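PDB 2PFX: uncharacterized peroxidase-related protein from Silicibacter sp., which is of uncharacterised function but belongs to the AhpD-like carboxymuconolactone decarboxylase family and is probably a peroxidase-related oxidoreductase. Local coordinates for residues V147-G152 / R156-I161. Numbering follows the deposited sequence. Where two conformers were deposited one is given.
Sequences VLRSHG and RDIWDI. With ACT (acetate ion), chain C.
The CG1-CD1 branch of Ile158 touches both apolar Leu148 and the aliphatic stem of Arg149 on the preceding helix, while its CG2 adds a second touch on Leu148 CD1 and no hydrogen bond spans the two segments. Ile158 CD1 approaches CG of Arg149 at 4.0 Å and also borders CB of Leu148; its CG1 comes within 3.9 Å of Leu148 CD1. The torsions account for this reach: Ile158 CG1 lies anti to the carbonyl carbon (chi1 -57°) and the chain then runs extended through chi2, carrying CD1 to the Arg149 stem, where the two side chains cross at about a right angle. Ile161, nearly one turn on, adds a looser contact, its CD1 4.4 Å from Leu148 CD1. Phe129 of helix 121-136 and Phe153 of the connecting loop also touch Leu148, placing it in the hydrophobic layer among these elements. An alanine in place of Ile158 would probably open a gap beside Leu148 and take away the CD1 methyl that packs on the Arg149 stem.

The connection is a tight helix-to-helix turn. Gly152, at phi 103°, is the C-prime residue of a Schellman motif: its N bonds to Arg149 O at 3.1 Å, and Phe153 N reaches Leu148 O. At these backbone angles a CB would press on the preceding carbonyl oxygen, a clash that glycine avoids. Beyond its stem Arg149 bends at chi3, and in the conformer given its guanidinium forms salt bridges with Glu142 and Glu146 of its own helix.

Segments 147-152 and 156-161 therefore meet through dispersion and hydrophobic burial, with 211 Å² buried between them, while the arginine's charge is probably balanced mainly by Glu142 and Glu146, with a long, weak pairing to Asp155 across the turn.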
ATOM      1  N   VAL A 147      -0.713 -25.481   3.950  1.00 14.91           N
ATOM      2  CA  VAL A 147      -2.046 -25.197   4.503  1.00 12.76           C
ATOM      3  C   VAL A 147      -3.110 -25.825   3.616  1.00 12.33           C
ATOM      4  O   VAL A 147      -4.082 -26.438   4.055  1.00 13.89           O
ATOM      5  CB  VAL A 147      -2.323 -23.700   4.670  1.00 13.80           C
ATOM      6  CG1 VAL A 147      -3.788 -23.445   4.961  1.00 14.88           C
ATOM      7  CG2 VAL A 147      -1.439 -23.147   5.790  1.00 16.19           C
ATOM      8  N   LEU A 148      -2.941 -25.684   2.308  1.00 11.42           N
ATOM      9  CA  LEU A 148      -3.878 -26.298   1.372  1.00  7.60           C
ATOM     10  C   LEU A 148      -3.912 -27.813   1.503  1.00  9.36           C
ATOM     11  O   LEU A 148      -4.977 -28.434   1.480  1.00 11.03           O
ATOM     12  CB  LEU A 148      -3.520 -25.917  -0.071  1.00 10.02           C
ATOM     13  CG  LEU A 148      -3.548 -24.410  -0.334  1.00 13.52           C
ATOM     14  CD1 LEU A 148      -3.068 -24.152  -1.758  1.00 13.18           C
ATOM     15  CD2 LEU A 148      -4.924 -23.831  -0.083  1.00 13.17           C
ATOM     16  N   ARG A 149      -2.719 -28.422   1.613  1.00 11.90           N
ATOM     17  CA  ARG A 149      -2.695 -29.872   1.801  0.50 10.41           C
ATOM     18  C   ARG A 149      -3.341 -30.302   3.121  1.00 12.86           C
ATOM     19  O   ARG A 149      -3.941 -31.380   3.175  1.00 13.90           O
ATOM     20  CB  ARG A 149      -1.272 -30.411   1.772  0.50 13.67           C
ATOM     21  CG  ARG A 149      -0.571 -30.144   0.441  0.50 14.12           C
ATOM     22  CD  ARG A 149       0.729 -30.906   0.260  0.50 15.60           C
ATOM     23  NE  ARG A 149       1.866 -30.221   0.843  0.50 21.87           N
ATOM     24  CZ  ARG A 149       2.790 -29.467   0.297  0.50 12.55           C
ATOM     25  NH1 ARG A 149       2.810 -29.216  -0.997  0.50 19.70           N
ATOM     26  NH2 ARG A 149       3.701 -28.974   1.122  0.50 16.75           N
ATOM     27  N   SER A 150      -3.227 -29.457   4.135  1.00 12.77           N
ATOM     28  CA  SER A 150      -3.817 -29.711   5.435  0.50 13.88           C
ATOM     29  C   SER A 150      -5.331 -29.710   5.436  1.00 20.83           C
ATOM     30  O   SER A 150      -6.055 -30.116   6.349  1.00 14.80           O
ATOM     31  CB  SER A 150      -3.286 -28.620   6.388  0.50 17.73           C
ATOM     32  OG  SER A 150      -3.209 -29.246   7.654  0.50 27.29           O
ATOM     33  N   HIS A 151      -5.906 -29.229   4.332  1.00 13.33           N
ATOM     34  CA  HIS A 151      -7.347 -29.269   4.185  1.00 10.88           C
ATOM     35  C   HIS A 151      -7.809 -30.070   2.967  1.00 14.64           C
ATOM     36  O   HIS A 151      -8.944 -29.882   2.544  1.00 11.43           O
ATOM     37  CB  HIS A 151      -7.921 -27.855   4.116  1.00 11.64           C
ATOM     38  CG  HIS A 151      -7.696 -27.140   5.407  1.00 14.34           C
ATOM     39  ND1 HIS A 151      -8.539 -27.323   6.487  1.00 15.78           N
ATOM     40  CD2 HIS A 151      -6.754 -26.266   5.785  1.00  8.46           C
ATOM     41  CE1 HIS A 151      -8.092 -26.569   7.476  1.00 14.11           C
ATOM     42  NE2 HIS A 151      -7.006 -25.904   7.084  1.00 14.21           N
ATOM     43  N   GLY A 152      -6.960 -30.968   2.482  1.00 12.27           N
ATOM     44  CA  GLY A 152      -7.357 -32.013   1.584  1.00 12.87           C
ATOM     45  C   GLY A 152      -7.005 -31.792   0.135  1.00 19.81           C
ATOM     46  O   GLY A 152      -7.327 -32.676  -0.667  1.00 13.74           O
ATOM     47  N   ARG A 156      -1.843 -31.580  -7.448  1.00 13.99           N
ATOM     48  CA  ARG A 156      -2.534 -31.257  -8.693  1.00  9.81           C
ATOM     49  C   ARG A 156      -3.587 -30.201  -8.407  1.00 13.42           C
ATOM     50  O   ARG A 156      -3.816 -29.294  -9.187  1.00 14.12           O
ATOM     51  CB  ARG A 156      -3.121 -32.531  -9.283  1.00 12.07           C
ATOM     52  CG  ARG A 156      -4.077 -32.339 -10.425  1.00 12.59           C
ATOM     53  CD  ARG A 156      -3.572 -31.611 -11.680  1.00 14.77           C
ATOM     54  NE  ARG A 156      -4.816 -31.018 -12.229  1.00 20.31           N
ATOM     55  CZ  ARG A 156      -5.699 -31.628 -13.004  1.00 18.30           C
ATOM     56  NH1 ARG A 156      -5.537 -32.868 -13.433  1.00 16.56           N
ATOM     57  NH2 ARG A 156      -6.789 -30.989 -13.407  1.00 15.73           N
ATOM     58  N   ASP A 157      -4.257 -30.308  -7.267  1.00 11.82           N
ATOM     59  CA  ASP A 157      -5.282 -29.349  -6.911  1.00  7.09           C
ATOM     60  C   ASP A 157      -4.677 -27.949  -6.738  1.00  8.86           C
ATOM     61  O   ASP A 157      -5.268 -26.956  -7.155  1.00 12.88           O
ATOM     62  CB  ASP A 157      -5.953 -29.749  -5.600  1.00  9.69           C
ATOM     63  CG  ASP A 157      -6.741 -31.029  -5.690  1.00 18.82           C
ATOM     64  OD1 ASP A 157      -7.022 -31.484  -6.817  1.00 20.06           O
ATOM     65  OD2 ASP A 157      -7.073 -31.572  -4.616  1.00 19.84           O
ATOM     66  N   ILE A 158      -3.536 -27.884  -6.073  1.00  9.21           N
ATOM     67  CA  ILE A 158      -2.850 -26.606  -5.852  1.00 13.24           C
ATOM     68  C   ILE A 158      -2.491 -25.980  -7.190  1.00 10.43           C
ATOM     69  O   ILE A 158      -2.671 -24.784  -7.435  1.00 12.82           O
ATOM     70  CB  ILE A 158      -1.610 -26.815  -4.963  1.00 12.99           C
ATOM     71  CG1 ILE A 158      -1.955 -27.450  -3.618  1.00 12.68           C
ATOM     72  CG2 ILE A 158      -0.881 -25.498  -4.776  1.00 11.30           C
ATOM     73  CD1 ILE A 158      -0.796 -27.556  -2.646  1.00 14.90           C
ATOM     74  N   TRP A 159      -1.996 -26.800  -8.114  1.00 11.49           N
ATOM     75  CA  TRP A 159      -1.706 -26.326  -9.465  1.00 10.66           C
ATOM     76  C   TRP A 159      -2.938 -25.711 -10.134  1.00 14.10           C
ATOM     77  O   TRP A 159      -2.912 -24.652 -10.771  1.00 13.14           O
ATOM     78  CB  TRP A 159      -1.201 -27.469 -10.340  1.00  8.93           C
ATOM     79  CG  TRP A 159      -0.945 -27.063 -11.757  1.00  8.24           C
ATOM     80  CD1 TRP A 159      -1.750 -27.223 -12.841  1.00 19.26           C
ATOM     81  CD2 TRP A 159       0.243 -26.395 -12.239  1.00  9.81           C
ATOM     82  NE1 TRP A 159      -1.148 -26.710 -13.972  1.00 17.30           N
ATOM     83  CE2 TRP A 159       0.079 -26.198 -13.615  1.00 12.79           C
ATOM     84  CE3 TRP A 159       1.416 -25.961 -11.625  1.00 11.39           C
ATOM     85  CZ2 TRP A 159       1.049 -25.576 -14.397  1.00 11.82           C
ATOM     86  CZ3 TRP A 159       2.395 -25.344 -12.386  1.00 13.41           C
ATOM     87  CH2 TRP A 159       2.191 -25.165 -13.764  1.00 14.97           C
ATOM     88  N   ASP A 160      -4.069 -26.409 -10.004  1.00 10.48           N
ATOM     89  CA  ASP A 160      -5.325 -25.881 -10.516  1.00  7.59           C
ATOM     90  C   ASP A 160      -5.734 -24.594  -9.828  1.00 10.76           C
ATOM     91  O   ASP A 160      -6.225 -23.673 -10.476  1.00 10.97           O
ATOM     92  CB  ASP A 160      -6.416 -26.935 -10.348  1.00  8.79           C
ATOM     93  CG  ASP A 160      -6.299 -28.127 -11.275  1.00 15.01           C
ATOM     94  OD1 ASP A 160      -5.354 -28.093 -12.102  1.00 13.98           O
ATOM     95  OD2 ASP A 160      -7.120 -29.082 -11.176  1.00 12.76           O
ATOM     96  N   ILE A 161      -5.568 -24.497  -8.505  1.00  9.58           N
ATOM     97  CA  ILE A 161      -5.957 -23.248  -7.849  1.00  8.30           C
ATOM     98  C   ILE A 161      -5.111 -22.093  -8.350  1.00  9.12           C
ATOM     99  O   ILE A 161      -5.557 -20.970  -8.635  1.00 10.42           O
ATOM    100  CB  ILE A 161      -5.864 -23.391  -6.318  1.00 10.29           C
ATOM    101  CG1 ILE A 161      -6.909 -24.339  -5.710  1.00  9.47           C
ATOM    102  CG2 ILE A 161      -5.979 -22.032  -5.651  1.00 16.39           C
ATOM    103  CD1 ILE A 161      -6.481 -24.872  -4.358  1.00 12.11           C
TER
HETATM  104  C   ACT C 191     -10.358 -30.537   5.798  1.00 15.83           C
HETATM  105  O   ACT C 191     -10.618 -29.375   6.086  1.00 14.49           O
HETATM  106  OXT ACT C 191      -9.326 -31.064   6.170  1.00 14.65           O
HETATM  107  CH3 ACT C 191     -11.309 -31.316   4.964  1.00 11.31           C